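Local coordinates for protein BlEst2 (Bacillus licheniformis, PDB 6WPX) that probably hydrolyses ester bonds as a lipase or esterase of the alpha/beta-hydrolase class, captured here as a propeptide form whose C-terminal domain is autoinhibitory, at residues I342-D347 and G351-S356; N208-F213 and G220-N225; A216-G221 and T315-S320; Q152-A157 and D174-L179; N437-K442 and I467-Y472. All coordinates share one frame; numbering follows the deposited sequence.

Along the chain, interaction 4 (helices 152-157 and 174-178) closes first, then interaction 2, then the partners of interactions 3, 1 and 5. Interactions 2 and 3 share helix 218-224, with centres about 9 Å apart; interactions 1 and 3 share the five-stranded antiparallel sheet, with centres about 7 Å apart, and His317 joins them through Ser356. Helix 152-157 of interaction 4 touches helix 218-224 on one side and strand 462-473 of interaction 5 on another, the centres of interactions 4 and 5 lying about 16 Å apart. Helices of the alpha/beta-hydrolase part are thus packed against two C-terminal sheets, consistent with a propeptide form in which the C-terminal region restrains the enzyme.

Interaction 1. Residues I342-D347 and G351-S356; sequences IAKTAD and GGFVHS
His355 carries the methyl CD1 of Ile342 on one ring face, set over the middle of the imidazole in a CH-pi contact 3.6 Å from the centroid and only 11° off the ring normal. CG1 of Ile342 stands anti to the backbone N (chi1 -178°), which lays the chain alongside the histidine and brings CD1 to 3.9 Å from Phe353 CB as well. Lys344 runs beside the Phe353 side chain, its CG meeting ring atom CE2 at 3.9 Å from an oblique direction. Replacing His355 with a serine would probably leave the end of Ile342 without its flat platform and freer to turn.

The backbones form an antiparallel hairpin. Ala343 and Val354 exchange both bonds of a hydrogen-bonded pair, Ala343 N to Val354 O at 3.0 Å and Val354 N to Ala343 O at 2.9 Å. Past the strand, Thr345 N still reaches Gly352 O at 3.0 Å, coming from above the carbonyl plane. Thr345 turns CG2 onto Val354 CB (3.7 Å), while its OG1 bonds Phe349 O in the turn. A water bridges Thr345 O and Gly351 N.

Strand 341-344 forms the outer edge of the five-stranded sheet. Strand 353-360 pairs next with 313-320, and Val354 packs on His317 and Leu319 of that strand and on Phe219 of helix 218-224.

Interaction 2. Residues N208-F213 and G220-N225; sequences NKIGGF and GGVYLN
Ile210 rests on Gly221 where the loop that follows core strand 201-205 of the alpha/beta-hydrolase fold passes along helix 218-224. The isoleucine brings most of the buried surface to this contact, and it does so with both branches. Its CG2 methyl sits 3.6 Å from Gly221 CA, and CB is almost as near, so the root of the side chain rests directly on helix backbone. Such closeness depends on the glycine: a CB on Gly221 would fall about 2.4 Å from Ile210 CB, a clash.

The other branch reaches further along the helix. CG1 is held between the backbone N and the carbonyl carbon (chi1 70°), and chi2 then carries CD1 past Gly221 to Val222 CG1, 3.8 Å away, the two side chains crossing at about a right angle. From there CD1 also meets the amide end of Asn225, with ND2 at 4.0 Å. Val222 itself packs beyond the contact on Thr315 and His317.

Asn225 is steadied from the helix side. Its backbone N bonds Gly221 O at 2.8 Å, and that carbonyl accepts a second bond from Asn230 ND2, which also gives a weak one to Asn225 OD1.

Interaction 3. Residues A216-G221 and T315-S320; sequences ALFFGG and TVHWLS
Phe219 presses the edge of its ring onto the face of His317, joining helix 218-224 of the alpha/beta-hydrolase part to strand 313-320 of the five-stranded antiparallel sheet. Starting from the root, Phe219 CB lies 4.0 Å from His317 ND1. CG stands anti to the backbone N (chi1 161°), which swings the ring off the helix and over the strand. CD1 then makes the closest approach, 3.6 Å from His317 CG, above the imidazole but toward its rim; the ring centroids are 5.1 Å apart and the planes meet at 64°, an edge-to-face pair.

Farther out the partner changes to Leu319. CE1 and CZ pass beneath its CD1 methyl, which sits over one face of the phenyl, 17° off the normal, in a CH-pi contact. CE2, on the far flank, touches Leu319 CD2 at 3.8 Å. The neighbouring Phe218 adds its CE2 at the edge of the imidazole, 4.2 Å from His317 CE1.

Because both imidazole nitrogens are bonded, His317 has little liberty to rotate beneath Phe219. ND1 meets Ser356 OG on strand 353-360, and NE2 is 2.7 Å from Thr315 OG1, a hydrogen bond made two residues back on the same strand.

Interaction 4. Residues Q152-A157 and D174-L179; sequences QLADLA and DAVYSL
Ala154 is the point of helix 152-157 that pushes against the end of segment 174-179, and its single methyl makes the apolar part of this contact. CB lies 3.9 Å from Leu179 CB and 4.2 Å from Val176 CG1. The beta carbon of the leucine, rather than its branched end, does the touching. Val176 CG1 stands anti to its backbone N (chi1 -176°), beside its carbonyl carbon.

The same alanine methyl also rests on backbone. It is 3.7 Å from Val176 O and 3.8 Å from Leu179 C, so it meets the main chain as well as side chains. With only a methyl between them, the backbones come to 6.0 Å between Ala154 CA and Leu179 CA.

Both segments lie in the helical connection between core strands 138-144 and 201-205 of this alpha/beta-hydrolase fold, whose central sheet is mixed but mostly parallel, with helix 163-169 between them.

The hydrogen bonds lie within the segments or run to residues outside them. Val176 O, against which the methyl lies, accepts Leu179 N, three residues on, at 3.0 Å. Ser178 OG folds back to donate to Ala175 O at 2.7 Å, approaching at a 130° carbonyl angle and tilted from the carbonyl plane. Ser151 joins both sides: its OG bonds Ala154 N, and its backbone is hydrogen-bonded to that of Leu179. Asp155, one residue beyond the alanine, turns OD2 to Thr181 OG1 just after the second segment, and OD1 makes a weak bond to Ser470 OG.

Interaction 5. Residues N437-K442 and I467-Y472; sequences NSLSFK and IIRSIY
Phe441 takes the CD1 methyl of Ile471 on one ring face. The methyl stands off toward the rim, 3.6 Å from Phe441 CZ and much the same from CE1, in a CH-pi contact 24° from the ring normal with the centroid 3.9 Å away. The two side chains cross at about a right angle, with the CD1 tip of the isoleucine set over the ring face. Its CG1 lies anti to the carbonyl carbon and chi2 is extended (163°), which sends CD1 straight out from the strand.

Two residues up the strand, Arg469 makes the second touch. Leu439 CD1 comes to the edge of the guanidinium, near its plane, 3.5 Å from Arg469 NH1. Ile471 CD1 also lies over a face of that guanidinium, 3.7 Å above its plane, so one methyl borders both the aromatic ring and the charged group. A bend at chi3 of Arg469 (69°) turns the head back over the isoleucine, and a salt bridge from NH2 to Glu481 OE1 holds it.

The phenyl is positioned in turn by Tyr447, an edge-to-face neighbour, and by Val449 and Lys479. Putting an alanine at Phe441 would probably open a gap over Ile471 CD1 and leave Tyr447 without its aromatic mate.

Segment 437-442 leads from helix 432-438 into strand 445-456, lying across one face of the chain's last, C-terminal antiparallel sheet, in which strand 462-473 runs between 445-456 and 479-480. On the other face, Ser470 OG bonds Gly182 N of helix 181-191, and Ile468 packs on Leu156 of helix 152-157.

Interaction 1. Residues I342-D347 and G351-S356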
# COMPACT_ATOMS: atom_id res chain seq x y z
N ILE A 342 12.30 17.38 -1.05
CA ILE A 342 12.66 16.29 -0.14
C ILE A 342 11.47 16.06 0.81
O ILE A 342 10.79 17.01 1.20
CB ILE A 342 14.03 16.55 0.58
CG1 ILE A 342 14.45 15.39 1.51
CG2 ILE A 342 14.03 17.89 1.34
CD1 ILE A 342 14.90 14.10 0.88
N ALA A 343 11.18 14.80 1.09
CA ALA A 343 10.11 14.45 2.01
C ALA A 343 10.45 13.13 2.68
O ALA A 343 11.27 12.36 2.16
CB ALA A 343 8.78 14.35 1.28
N LYS A 344 9.86 12.88 3.86
CA LYS A 344 10.06 11.60 4.51
C LYS A 344 9.17 10.62 3.74
O LYS A 344 8.18 11.03 3.14
CB LYS A 344 9.57 11.67 5.97
CG LYS A 344 10.44 12.46 6.92
CD LYS A 344 9.92 12.31 8.33
CE LYS A 344 10.72 13.11 9.32
NZ LYS A 344 10.22 12.92 10.71
N THR A 345 9.49 9.33 3.76
CA THR A 345 8.59 8.36 3.15
C THR A 345 7.61 7.95 4.25
O THR A 345 7.83 8.29 5.41
CB THR A 345 9.33 7.21 2.47
OG1 THR A 345 10.38 6.79 3.32
CG2 THR A 345 9.91 7.61 1.13
N ALA A 346 6.54 7.26 3.90
CA ALA A 346 5.55 6.97 4.95
C ALA A 346 5.10 5.51 4.87
O ALA A 346 5.51 4.83 3.95
CB ALA A 346 4.40 7.89 4.73
N ASP A 347 4.27 5.09 5.82
CA ASP A 347 3.67 3.73 5.87
C ASP A 347 4.74 2.66 5.64
O ASP A 347 5.71 2.59 6.39
CB ASP A 347 2.37 3.62 5.04
CG ASP A 347 2.38 3.94 3.53
OD1 ASP A 347 2.23 5.12 3.18
OD2 ASP A 347 2.52 3.00 2.73
N GLY A 351 10.54 5.67 7.65
CA GLY A 351 11.94 5.68 8.07
C GLY A 351 12.93 6.15 7.02
O GLY A 351 14.09 6.36 7.34
N GLY A 352 12.48 6.30 5.78
CA GLY A 352 13.33 6.74 4.69
C GLY A 352 13.00 8.14 4.20
O GLY A 352 12.21 8.86 4.82
N PHE A 353 13.63 8.51 3.09
CA PHE A 353 13.49 9.82 2.47
C PHE A 353 13.30 9.64 0.99
O PHE A 353 13.73 8.64 0.42
CB PHE A 353 14.71 10.72 2.76
CG PHE A 353 14.87 10.97 4.24
CD1 PHE A 353 15.61 10.11 5.04
CD2 PHE A 353 14.20 12.02 4.86
CE1 PHE A 353 15.72 10.32 6.42
CE2 PHE A 353 14.31 12.23 6.24
CZ PHE A 353 15.09 11.39 7.00
N VAL A 354 12.69 10.63 0.37
CA VAL A 354 12.46 10.64 -1.06
C VAL A 354 12.68 12.04 -1.60
O VAL A 354 12.17 13.01 -1.05
CB VAL A 354 11.10 9.99 -1.51
CG1 VAL A 354 9.87 10.77 -1.01
CG2 VAL A 354 11.04 9.78 -3.02
N HIS A 355 13.48 12.12 -2.65
CA HIS A 355 13.71 13.34 -3.41
C HIS A 355 12.81 13.19 -4.62
O HIS A 355 12.93 12.19 -5.35
CB HIS A 355 15.16 13.46 -3.87
CG HIS A 355 16.16 13.39 -2.77
ND1 HIS A 355 16.77 14.53 -2.28
CD2 HIS A 355 16.67 12.31 -2.13
CE1 HIS A 355 17.63 14.11 -1.36
NE2 HIS A 355 17.59 12.79 -1.22
N SER A 356 11.90 14.14 -4.83
CA SER A 356 10.99 14.04 -5.96
C SER A 356 10.99 15.24 -6.85
O SER A 356 11.29 16.36 -6.43
CB SER A 356 9.56 13.78 -5.50
OG SER A 356 9.50 12.59 -4.74
O HOH W 1 9.10 8.37 7.76

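Interaction 2. Residues N208-F213 and G220-N225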
# COMPACT_ATOMS: atom_id res chain seq x y z
N ASN A 208 -9.32 9.84 -1.49
CA ASN A 208 -8.83 10.01 -2.88
C ASN A 208 -7.83 11.16 -2.97
O ASN A 208 -7.48 11.57 -4.06
CB ASN A 208 -9.98 10.25 -3.85
CG ASN A 208 -10.78 11.49 -3.53
OD1 ASN A 208 -10.33 12.39 -2.83
ND2 ASN A 208 -12.01 11.52 -3.94
N LYS A 209 -7.42 11.71 -1.82
CA LYS A 209 -6.50 12.84 -1.81
C LYS A 209 -5.07 12.33 -1.65
O LYS A 209 -4.80 11.53 -0.77
CB LYS A 209 -6.87 13.83 -0.68
CG LYS A 209 -6.07 15.13 -0.74
CD LYS A 209 -6.74 16.30 -0.01
CE LYS A 209 -6.33 16.41 1.44
NZ LYS A 209 -6.76 17.70 2.03
N ILE A 210 -4.15 12.81 -2.48
CA ILE A 210 -2.75 12.38 -2.31
C ILE A 210 -1.98 13.50 -1.60
O ILE A 210 -2.54 14.56 -1.34
CB ILE A 210 -2.11 11.87 -3.63
CG1 ILE A 210 -1.85 13.03 -4.65
CG2 ILE A 210 -2.95 10.75 -4.25
CD1 ILE A 210 -0.63 12.70 -5.66
N GLY A 211 -0.71 13.25 -1.28
CA GLY A 211 0.10 14.27 -0.64
C GLY A 211 0.45 15.36 -1.63
O GLY A 211 0.62 15.07 -2.83
N GLY A 212 0.54 16.60 -1.15
CA GLY A 212 0.94 17.72 -1.99
C GLY A 212 2.42 17.62 -2.32
O GLY A 212 3.18 16.99 -1.57
N PHE A 213 2.86 18.21 -3.44
CA PHE A 213 4.29 18.21 -3.79
C PHE A 213 5.09 18.78 -2.61
O PHE A 213 4.78 19.84 -2.10
CB PHE A 213 4.56 18.98 -5.09
CG PHE A 213 6.01 18.91 -5.54
CD1 PHE A 213 6.56 17.71 -6.00
CD2 PHE A 213 6.83 20.03 -5.49
CE1 PHE A 213 7.91 17.64 -6.38
CE2 PHE A 213 8.19 19.96 -5.89
CZ PHE A 213 8.71 18.77 -6.34
N GLY A 220 4.04 8.24 -2.60
CA GLY A 220 3.03 7.18 -2.51
C GLY A 220 1.83 7.46 -3.41
O GLY A 220 1.38 6.57 -4.06
N GLY A 221 1.36 8.70 -3.41
CA GLY A 221 0.23 9.10 -4.24
C GLY A 221 0.46 8.96 -5.73
O GLY A 221 -0.36 8.36 -6.43
N VAL A 222 1.57 9.49 -6.24
CA VAL A 222 1.88 9.42 -7.68
C VAL A 222 2.26 8.00 -8.07
O VAL A 222 1.97 7.59 -9.18
CB VAL A 222 2.90 10.50 -8.17
CG1 VAL A 222 2.40 11.92 -7.87
CG2 VAL A 222 4.27 10.28 -7.58
N TYR A 223 2.86 7.22 -7.16
CA TYR A 223 3.13 5.81 -7.43
C TYR A 223 1.79 5.08 -7.59
O TYR A 223 1.55 4.40 -8.58
CB TYR A 223 3.95 5.16 -6.31
CG TYR A 223 4.42 3.77 -6.71
CD1 TYR A 223 5.56 3.60 -7.50
CD2 TYR A 223 3.69 2.64 -6.36
CE1 TYR A 223 5.95 2.34 -7.94
CE2 TYR A 223 4.10 1.37 -6.75
CZ TYR A 223 5.21 1.23 -7.56
OH TYR A 223 5.58 -0.03 -7.93
N LEU A 224 0.89 5.25 -6.62
CA LEU A 224 -0.40 4.57 -6.66
C LEU A 224 -1.33 5.12 -7.74
O LEU A 224 -2.21 4.39 -8.19
CB LEU A 224 -1.06 4.55 -5.29
CG LEU A 224 -0.34 3.77 -4.21
CD1 LEU A 224 -1.08 3.89 -2.91
CD2 LEU A 224 -0.18 2.27 -4.57
N ASN A 225 -1.09 6.36 -8.23
CA ASN A 225 -1.84 6.95 -9.36
C ASN A 225 -1.69 6.09 -10.61
O ASN A 225 -2.55 6.15 -11.47
CB ASN A 225 -1.34 8.37 -9.68
CG ASN A 225 -2.03 9.43 -8.88
OD1 ASN A 225 -2.93 9.15 -8.11
ND2 ASN A 225 -1.56 10.64 -9.00

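Interaction 3. Residues A216-G221 and T315-S320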
# COMPACT_ATOMS: atom_id res chain seq x y z
N ALA A 216 4.90 14.08 2.65
CA ALA A 216 5.12 12.64 2.85
C ALA A 216 4.25 11.68 2.01
O ALA A 216 4.60 10.51 1.92
CB ALA A 216 4.96 12.28 4.32
N LEU A 217 3.14 12.13 1.43
CA LEU A 217 2.32 11.19 0.63
C LEU A 217 2.30 11.55 -0.85
O LEU A 217 1.46 11.05 -1.60
CB LEU A 217 0.89 11.06 1.21
CG LEU A 217 0.75 10.44 2.62
CD1 LEU A 217 -0.64 10.76 3.23
CD2 LEU A 217 0.95 8.93 2.58
N PHE A 218 3.22 12.41 -1.27
CA PHE A 218 3.35 12.75 -2.71
C PHE A 218 3.84 11.51 -3.47
O PHE A 218 3.15 11.08 -4.36
CB PHE A 218 4.30 13.92 -2.96
CG PHE A 218 4.34 14.28 -4.42
CD1 PHE A 218 3.24 14.81 -5.05
CD2 PHE A 218 5.47 14.02 -5.19
CE1 PHE A 218 3.27 15.12 -6.40
CE2 PHE A 218 5.51 14.35 -6.53
CZ PHE A 218 4.40 14.89 -7.13
N PHE A 219 5.01 10.98 -3.11
CA PHE A 219 5.56 9.78 -3.77
C PHE A 219 4.53 8.64 -3.77
O PHE A 219 4.24 8.17 -4.82
CB PHE A 219 6.88 9.27 -3.18
CG PHE A 219 7.14 7.84 -3.57
CD1 PHE A 219 7.46 7.50 -4.87
CD2 PHE A 219 7.01 6.81 -2.64
CE1 PHE A 219 7.66 6.18 -5.23
CE2 PHE A 219 7.23 5.50 -3.01
CZ PHE A 219 7.54 5.18 -4.30
N GLY A 220 4.04 8.24 -2.60
CA GLY A 220 3.03 7.18 -2.51
C GLY A 220 1.83 7.46 -3.41
O GLY A 220 1.38 6.57 -4.06
N GLY A 221 1.36 8.70 -3.41
CA GLY A 221 0.23 9.10 -4.24
C GLY A 221 0.46 8.96 -5.73
O GLY A 221 -0.36 8.36 -6.43
N THR A 315 7.26 11.72 -13.24
CA THR A 315 7.55 12.02 -11.84
C THR A 315 8.80 11.19 -11.61
O THR A 315 8.91 10.08 -12.15
CB THR A 315 6.39 11.83 -10.87
OG1 THR A 315 6.18 10.45 -10.58
CG2 THR A 315 5.08 12.53 -11.33
N VAL A 316 9.78 11.77 -10.93
CA VAL A 316 11.11 11.19 -10.75
C VAL A 316 11.40 11.17 -9.27
O VAL A 316 11.32 12.20 -8.61
CB VAL A 316 12.17 12.00 -11.56
CG1 VAL A 316 13.55 11.35 -11.49
CG2 VAL A 316 11.75 12.18 -13.01
N HIS A 317 11.68 9.99 -8.74
CA HIS A 317 11.88 9.80 -7.31
C HIS A 317 13.14 9.06 -7.00
O HIS A 317 13.38 7.99 -7.55
CB HIS A 317 10.68 9.03 -6.71
CG HIS A 317 9.37 9.56 -7.16
ND1 HIS A 317 8.74 10.57 -6.47
CD2 HIS A 317 8.64 9.24 -8.25
CE1 HIS A 317 7.65 10.85 -7.17
NE2 HIS A 317 7.55 10.07 -8.24
N TRP A 318 13.92 9.60 -6.06
CA TRP A 318 15.10 8.91 -5.57
C TRP A 318 14.84 8.65 -4.08
O TRP A 318 14.92 9.57 -3.27
CB TRP A 318 16.39 9.71 -5.80
CG TRP A 318 17.64 8.97 -5.43
CD1 TRP A 318 18.21 8.89 -4.19
CD2 TRP A 318 18.48 8.19 -6.30
NE1 TRP A 318 19.36 8.12 -4.24
CE2 TRP A 318 19.53 7.67 -5.52
CE3 TRP A 318 18.41 7.85 -7.67
CZ2 TRP A 318 20.55 6.88 -6.08
CZ3 TRP A 318 19.40 7.03 -8.21
CH2 TRP A 318 20.47 6.58 -7.42
N LEU A 319 14.48 7.42 -3.73
CA LEU A 319 14.24 7.03 -2.33
C LEU A 319 15.55 6.60 -1.75
O LEU A 319 16.30 5.90 -2.41
CB LEU A 319 13.23 5.88 -2.21
CG LEU A 319 11.76 6.20 -2.52
CD1 LEU A 319 11.50 6.20 -4.04
CD2 LEU A 319 10.86 5.22 -1.82
N SER A 320 15.85 7.07 -0.54
CA SER A 320 17.11 6.79 0.15
C SER A 320 16.88 6.64 1.66
O SER A 320 15.84 7.05 2.17
CB SER A 320 18.09 7.93 -0.09
OG SER A 320 19.34 7.71 0.56

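Interaction 4. Residues Q152-A157 and D174-L179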
# COMPACT_ATOMS: atom_id res chain seq x y z
N GLN A 152 0.09 -2.04 -3.09
CA GLN A 152 1.07 -2.11 -4.20
C GLN A 152 2.43 -1.54 -3.74
O GLN A 152 3.47 -1.90 -4.29
CB GLN A 152 0.57 -1.40 -5.47
CG GLN A 152 -0.71 -2.03 -6.08
CD GLN A 152 -1.97 -1.33 -5.57
OE1 GLN A 152 -2.02 -0.78 -4.46
NE2 GLN A 152 -3.03 -1.38 -6.38
N LEU A 153 2.41 -0.70 -2.70
CA LEU A 153 3.63 -0.17 -2.10
C LEU A 153 4.34 -1.27 -1.30
O LEU A 153 5.57 -1.32 -1.30
CB LEU A 153 3.31 1.05 -1.24
CG LEU A 153 2.94 2.31 -2.04
CD1 LEU A 153 2.35 3.39 -1.12
CD2 LEU A 153 4.19 2.86 -2.80
N ALA A 154 3.56 -2.17 -0.65
CA ALA A 154 4.16 -3.32 0.02
C ALA A 154 4.75 -4.25 -1.05
O ALA A 154 5.83 -4.77 -0.84
CB ALA A 154 3.13 -4.06 0.88
N ASP A 155 4.06 -4.41 -2.22
CA ASP A 155 4.58 -5.23 -3.33
C ASP A 155 5.90 -4.66 -3.78
O ASP A 155 6.84 -5.43 -4.03
CB ASP A 155 3.63 -5.23 -4.53
CG ASP A 155 2.31 -5.89 -4.24
OD1 ASP A 155 2.19 -6.52 -3.17
OD2 ASP A 155 1.42 -5.83 -5.10
N LEU A 156 5.98 -3.33 -3.87
CA LEU A 156 7.19 -2.60 -4.24
C LEU A 156 8.31 -2.86 -3.24
O LEU A 156 9.41 -3.20 -3.66
CB LEU A 156 6.93 -1.09 -4.41
CG LEU A 156 8.15 -0.20 -4.67
CD1 LEU A 156 8.81 -0.53 -6.04
CD2 LEU A 156 7.77 1.29 -4.61
N ALA A 157 8.03 -2.71 -1.92
CA ALA A 157 8.99 -2.92 -0.84
C ALA A 157 9.63 -4.33 -0.86
O ALA A 157 10.77 -4.49 -0.44
CB ALA A 157 8.32 -2.71 0.51
N ASP A 174 6.68 -9.07 9.43
CA ASP A 174 5.49 -9.86 9.18
C ASP A 174 4.30 -9.02 8.77
O ASP A 174 3.51 -9.50 7.96
CB ASP A 174 5.15 -10.66 10.43
CG ASP A 174 6.06 -11.85 10.72
OD1 ASP A 174 6.96 -12.12 9.90
OD2 ASP A 174 5.82 -12.54 11.73
N ALA A 175 4.15 -7.79 9.34
CA ALA A 175 3.02 -6.89 9.03
C ALA A 175 3.06 -6.39 7.61
O ALA A 175 2.07 -6.59 6.91
CB ALA A 175 2.95 -5.73 10.01
N VAL A 176 4.20 -5.83 7.16
CA VAL A 176 4.37 -5.33 5.78
C VAL A 176 4.23 -6.47 4.76
O VAL A 176 3.57 -6.31 3.74
CB VAL A 176 5.69 -4.52 5.58
CG1 VAL A 176 5.77 -3.93 4.17
CG2 VAL A 176 5.81 -3.40 6.63
N TYR A 177 4.83 -7.63 5.07
CA TYR A 177 4.78 -8.85 4.27
C TYR A 177 3.33 -9.25 4.03
O TYR A 177 2.99 -9.64 2.92
CB TYR A 177 5.46 -9.98 5.06
CG TYR A 177 5.58 -11.29 4.32
CD1 TYR A 177 4.61 -12.28 4.45
CD2 TYR A 177 6.71 -11.57 3.56
CE1 TYR A 177 4.75 -13.52 3.81
CE2 TYR A 177 6.85 -12.79 2.91
CZ TYR A 177 5.89 -13.77 3.06
OH TYR A 177 6.11 -14.97 2.43
N SER A 178 2.49 -9.21 5.11
CA SER A 178 1.08 -9.62 5.03
C SER A 178 0.24 -8.65 4.19
O SER A 178 -0.87 -8.99 3.83
CB SER A 178 0.47 -9.80 6.41
OG SER A 178 0.21 -8.57 7.06
N LEU A 179 0.78 -7.46 3.88
CA LEU A 179 0.11 -6.44 3.07
C LEU A 179 0.34 -6.58 1.56
O LEU A 179 -0.31 -5.87 0.79
CB LEU A 179 0.49 -5.03 3.56
CG LEU A 179 0.01 -4.66 4.98
CD1 LEU A 179 0.57 -3.33 5.39
CD2 LEU A 179 -1.51 -4.63 5.04

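Interaction 5. Residues N437-K442 and I467-Y472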
# COMPACT_ATOMS: atom_id res chain seq x y z
N ASN A 437 6.90 -18.61 -20.67
CA ASN A 437 7.58 -19.88 -20.41
C ASN A 437 8.55 -19.84 -19.23
O ASN A 437 8.59 -20.79 -18.44
CB ASN A 437 8.30 -20.38 -21.67
CG ASN A 437 7.40 -20.91 -22.76
OD1 ASN A 437 6.60 -21.84 -22.55
ND2 ASN A 437 7.55 -20.38 -23.96
N SER A 438 9.33 -18.74 -19.12
CA SER A 438 10.34 -18.54 -18.07
C SER A 438 9.76 -18.41 -16.66
O SER A 438 10.45 -18.72 -15.69
CB SER A 438 11.22 -17.34 -18.39
OG SER A 438 10.51 -16.11 -18.38
N LEU A 439 8.49 -17.97 -16.55
CA LEU A 439 7.82 -17.73 -15.27
C LEU A 439 7.13 -18.97 -14.68
O LEU A 439 5.99 -19.28 -15.05
CB LEU A 439 6.84 -16.53 -15.36
CG LEU A 439 7.44 -15.14 -15.72
CD1 LEU A 439 6.36 -14.10 -15.86
CD2 LEU A 439 8.43 -14.68 -14.69
N SER A 440 7.83 -19.66 -13.75
CA SER A 440 7.35 -20.85 -13.05
C SER A 440 6.96 -20.53 -11.60
O SER A 440 7.72 -19.86 -10.89
CB SER A 440 8.40 -21.96 -13.08
OG SER A 440 8.70 -22.35 -14.41
N PHE A 441 5.78 -21.00 -11.15
CA PHE A 441 5.26 -20.75 -9.80
C PHE A 441 4.74 -22.04 -9.16
O PHE A 441 3.65 -22.07 -8.60
CB PHE A 441 4.18 -19.64 -9.80
CG PHE A 441 4.62 -18.36 -10.45
CD1 PHE A 441 5.35 -17.42 -9.73
CD2 PHE A 441 4.36 -18.11 -11.79
CE1 PHE A 441 5.81 -16.26 -10.35
CE2 PHE A 441 4.81 -16.94 -12.40
CZ PHE A 441 5.54 -16.02 -11.68
N LYS A 442 5.54 -23.11 -9.26
CA LYS A 442 5.18 -24.43 -8.75
C LYS A 442 5.29 -24.53 -7.23
O LYS A 442 4.39 -25.08 -6.59
CB LYS A 442 5.97 -25.54 -9.45
N ILE A 467 7.65 -3.83 -14.54
CA ILE A 467 6.39 -4.37 -14.03
C ILE A 467 6.71 -5.21 -12.83
O ILE A 467 7.61 -6.04 -12.89
CB ILE A 467 5.64 -5.19 -15.13
CG1 ILE A 467 5.35 -4.28 -16.36
CG2 ILE A 467 4.34 -5.85 -14.57
CD1 ILE A 467 4.77 -4.96 -17.55
N ILE A 468 5.98 -4.98 -11.73
CA ILE A 468 6.11 -5.76 -10.51
C ILE A 468 4.84 -6.58 -10.30
O ILE A 468 3.74 -6.03 -10.26
CB ILE A 468 6.45 -4.88 -9.28
CG1 ILE A 468 7.87 -4.30 -9.42
CG2 ILE A 468 6.28 -5.68 -7.94
CD1 ILE A 468 8.18 -3.27 -8.46
N ARG A 469 4.99 -7.90 -10.15
CA ARG A 469 3.89 -8.82 -9.89
C ARG A 469 4.11 -9.45 -8.52
O ARG A 469 5.23 -9.83 -8.16
CB ARG A 469 3.82 -9.91 -10.96
CG ARG A 469 3.50 -9.38 -12.36
CD ARG A 469 3.55 -10.49 -13.38
NE ARG A 469 2.45 -11.45 -13.21
CZ ARG A 469 2.36 -12.60 -13.86
NH1 ARG A 469 3.30 -12.96 -14.72
NH2 ARG A 469 1.32 -13.40 -13.65
N SER A 470 3.02 -9.55 -7.76
CA SER A 470 2.94 -10.12 -6.43
C SER A 470 2.05 -11.34 -6.50
O SER A 470 0.87 -11.23 -6.81
CB SER A 470 2.34 -9.11 -5.45
OG SER A 470 2.29 -9.64 -4.14
N ILE A 471 2.61 -12.51 -6.23
CA ILE A 471 1.88 -13.78 -6.35
C ILE A 471 2.06 -14.65 -5.14
O ILE A 471 3.18 -14.95 -4.76
CB ILE A 471 2.28 -14.56 -7.66
CG1 ILE A 471 2.15 -13.68 -8.92
CG2 ILE A 471 1.47 -15.88 -7.82
CD1 ILE A 471 2.85 -14.15 -10.16
N TYR A 472 0.95 -15.10 -4.55
CA TYR A 472 1.04 -16.04 -3.44
C TYR A 472 0.69 -17.40 -4.00
O TYR A 472 -0.28 -17.52 -4.75
CB TYR A 472 0.12 -15.67 -2.27
CG TYR A 472 0.18 -16.67 -1.14
CD1 TYR A 472 1.29 -16.75 -0.31
CD2 TYR A 472 -0.86 -17.58 -0.93
CE1 TYR A 472 1.36 -17.70 0.72
CE2 TYR A 472 -0.81 -18.51 0.11
CZ TYR A 472 0.30 -18.56 0.93
OH TYR A 472 0.36 -19.49 1.94